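Local coordinates for putative hemin ABC transport system, membrane protein (Burkholderia cenocepacia J2315, PDB 5B57) that probably carries heme across the cell membrane as the membrane-spanning subunit of an ABC importer of the FecCD family, at residues Leu343-Ala348 and Val362-Leu367. Residues are numbered along the deposited sequence; the frame is centred on the assembly and turned at random.
Sequences LAADLA and VLTALL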
ATOM      1  N   LEU A 343       4.519  30.900   6.956  1.00 27.34           N
ATOM      2  CA  LEU A 343       4.542  32.244   7.504  1.00 28.60           C
ATOM      3  C   LEU A 343       3.462  32.430   8.573  1.00 28.86           C
ATOM      4  O   LEU A 343       3.723  32.968   9.653  1.00 26.55           O
ATOM      5  CB  LEU A 343       4.372  33.201   6.334  1.00 29.47           C
ATOM      6  CG  LEU A 343       4.353  34.699   6.443  1.00 31.78           C
ATOM      7  CD1 LEU A 343       5.697  35.200   6.918  1.00 32.07           C
ATOM      8  CD2 LEU A 343       4.059  35.132   5.031  1.00 31.91           C
ATOM      9  N   ALA A 344       2.237  31.975   8.291  1.00 29.54           N
ATOM     10  CA  ALA A 344       1.195  31.980   9.313  1.00 30.62           C
ATOM     11  C   ALA A 344       1.650  31.241  10.569  1.00 30.72           C
ATOM     12  O   ALA A 344       1.335  31.666  11.698  1.00 26.71           O
ATOM     13  CB  ALA A 344      -0.086  31.361   8.753  1.00 25.86           C
ATOM     14  N   ALA A 345       2.411  30.149  10.389  1.00 29.64           N
ATOM     15  CA  ALA A 345       2.927  29.374  11.515  1.00 29.86           C
ATOM     16  C   ALA A 345       4.031  30.105  12.274  1.00 32.69           C
ATOM     17  O   ALA A 345       4.117  29.958  13.504  1.00 33.65           O
ATOM     18  CB  ALA A 345       3.441  28.024  11.048  1.00 27.40           C
ATOM     19  N   ASP A 346       4.903  30.866  11.572  1.00 33.89           N
ATOM     20  CA  ASP A 346       6.000  31.544  12.268  1.00 36.23           C
ATOM     21  C   ASP A 346       5.537  32.841  12.889  1.00 39.12           C
ATOM     22  O   ASP A 346       5.985  33.204  13.984  1.00 40.70           O
ATOM     23  CB  ASP A 346       7.182  31.813  11.341  1.00 37.32           C
ATOM     24  CG  ASP A 346       8.449  32.244  12.109  1.00 40.22           C
ATOM     25  OD1 ASP A 346       8.990  31.419  12.880  1.00 40.14           O
ATOM     26  OD2 ASP A 346       8.915  33.397  11.928  1.00 43.70           O
ATOM     27  N   LEU A 347       4.639  33.547  12.203  1.00 39.82           N
ATOM     28  CA  LEU A 347       3.907  34.617  12.851  1.00 39.54           C
ATOM     29  C   LEU A 347       3.191  34.118  14.097  1.00 39.85           C
ATOM     30  O   LEU A 347       3.090  34.852  15.085  1.00 40.93           O
ATOM     31  CB  LEU A 347       2.932  35.215  11.865  1.00 38.17           C
ATOM     32  CG  LEU A 347       2.918  36.719  11.912  1.00 39.84           C
ATOM     33  CD1 LEU A 347       2.843  37.145  10.484  1.00 40.57           C
ATOM     34  CD2 LEU A 347       1.696  37.149  12.691  1.00 40.88           C
ATOM     35  N   ALA A 348       2.685  32.882  14.081  1.00 39.46           N
ATOM     36  CA  ALA A 348       2.057  32.351  15.285  1.00 41.56           C
ATOM     37  C   ALA A 348       3.069  32.113  16.414  1.00 43.44           C
ATOM     38  O   ALA A 348       2.775  32.405  17.578  1.00 45.42           O
ATOM     39  CB  ALA A 348       1.291  31.077  14.966  1.00 40.32           C
ATOM     40  N   VAL A 362       6.910  22.762  16.157  1.00 24.03           N
ATOM     41  CA  VAL A 362       5.783  22.547  17.056  1.00 24.75           C
ATOM     42  C   VAL A 362       4.518  23.115  16.442  1.00 25.96           C
ATOM     43  O   VAL A 362       3.462  22.471  16.471  1.00 27.33           O
ATOM     44  CB  VAL A 362       6.065  23.140  18.453  1.00 23.75           C
ATOM     45  CG1 VAL A 362       4.799  23.694  19.045  1.00 24.49           C
ATOM     46  CG2 VAL A 362       6.626  22.070  19.396  1.00 23.83           C
ATOM     47  N   LEU A 363       4.615  24.302  15.830  1.00 26.32           N
ATOM     48  CA  LEU A 363       3.444  24.930  15.221  1.00 26.17           C
ATOM     49  C   LEU A 363       3.020  24.216  13.936  1.00 27.27           C
ATOM     50  O   LEU A 363       1.824  24.019  13.695  1.00 28.08           O
ATOM     51  CB  LEU A 363       3.725  26.409  14.962  1.00 26.01           C
ATOM     52  CG  LEU A 363       3.220  27.418  16.001  1.00 26.62           C
ATOM     53  CD1 LEU A 363       1.740  27.310  16.094  1.00 26.88           C
ATOM     54  CD2 LEU A 363       3.815  27.212  17.374  1.00 25.73           C
ATOM     55  N   THR A 364       3.967  23.788  13.100  1.00 26.11           N
ATOM     56  CA  THR A 364       3.524  23.076  11.907  1.00 23.91           C
ATOM     57  C   THR A 364       2.906  21.721  12.246  1.00 24.75           C
ATOM     58  O   THR A 364       2.057  21.241  11.492  1.00 24.96           O
ATOM     59  CB  THR A 364       4.663  22.920  10.911  1.00 22.35           C
ATOM     60  OG1 THR A 364       5.728  22.157  11.486  1.00 25.20           O
ATOM     61  CG2 THR A 364       5.164  24.249  10.582  1.00 20.36           C
ATOM     62  N   ALA A 365       3.305  21.090  13.359  1.00 24.12           N
ATOM     63  CA  ALA A 365       2.615  19.878  13.789  1.00 20.06           C
ATOM     64  C   ALA A 365       1.201  20.190  14.233  1.00 20.71           C
ATOM     65  O   ALA A 365       0.316  19.331  14.140  1.00 22.20           O
ATOM     66  CB  ALA A 365       3.361  19.187  14.923  1.00 26.37           C
ATOM     67  N   LEU A 366       0.963  21.393  14.714  1.00 21.51           N
ATOM     68  CA  LEU A 366      -0.394  21.732  15.090  1.00 33.56           C
ATOM     69  C   LEU A 366      -1.259  22.094  13.887  1.00 33.59           C
ATOM     70  O   LEU A 366      -2.459  22.334  14.063  1.00 35.05           O
ATOM     71  CB  LEU A 366      -0.380  22.860  16.112  1.00 34.31           C
ATOM     72  CG  LEU A 366       0.335  22.440  17.390  1.00 23.57           C
ATOM     73  CD1 LEU A 366       0.544  23.673  18.237  1.00 24.65           C
ATOM     74  CD2 LEU A 366      -0.462  21.358  18.105  1.00 23.71           C
ATOM     75  N   LEU A 367      -0.683  22.143  12.679  1.00 32.22           N
ATOM     76  CA  LEU A 367      -1.451  22.079  11.436  1.00 30.17           C
ATOM     77  C   LEU A 367      -1.670  20.636  11.000  1.00 31.11           C
ATOM     78  O   LEU A 367      -2.792  20.250  10.657  1.00 32.69           O
ATOM     79  CB  LEU A 367      -0.743  22.826  10.308  1.00 27.91           C
ATOM     80  CG  LEU A 367      -0.851  24.339  10.272  1.00 29.01           C
ATOM     81  CD1 LEU A 367       0.283  24.924   9.470  1.00 29.33           C
ATOM     82  CD2 LEU A 367      -2.162  24.698   9.639  1.00 30.13           C
TER
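Ala345 and Leu363 bring together the last two transmembrane helices of a FecCD-type permease, 327-352 and 360-378, consecutive helices joined by a short loop. The segments are splayed at 126° to each other, and no hydrogen bond links them. Alanine suits the near face of 343-348: a lone methyl lets the backbones approach until the CA atoms of Ala345 and Leu363 are 5.8 Å apart. The CB of Ala345 meets two neighbours on the opposing helix, Leu363 CB and the methyl of Thr364, CG2. Leucine has the length to go further. A chi1 of -97° swings the CG of Leu363 across to rest against the backbone oxygen of Ala345, 3.7 Å away, and the turn about the next bond carries one branch, CD1, on to the CB of Ala348 one turn along, so that a single branched side chain spans both alanines.

Thr364 divides its two branches. Its chi1 of 61° tucks OG1 back over its own backbone, where it hydrogen-bonds to Gly361 O in the same helix, satisfying a buried hydroxyl, while CG2 touches the methyl of Ala345 (CG2 to CB 4.2 Å). Behind the contact, Asp346 points away and forms a salt bridge with Arg107; Val362, Ala365 and Leu366 pack against the second subunit, another copy of this protein. The methyl-to-methyl approach of Ala348 CB and Leu363 CD1 measures 4.0 Å.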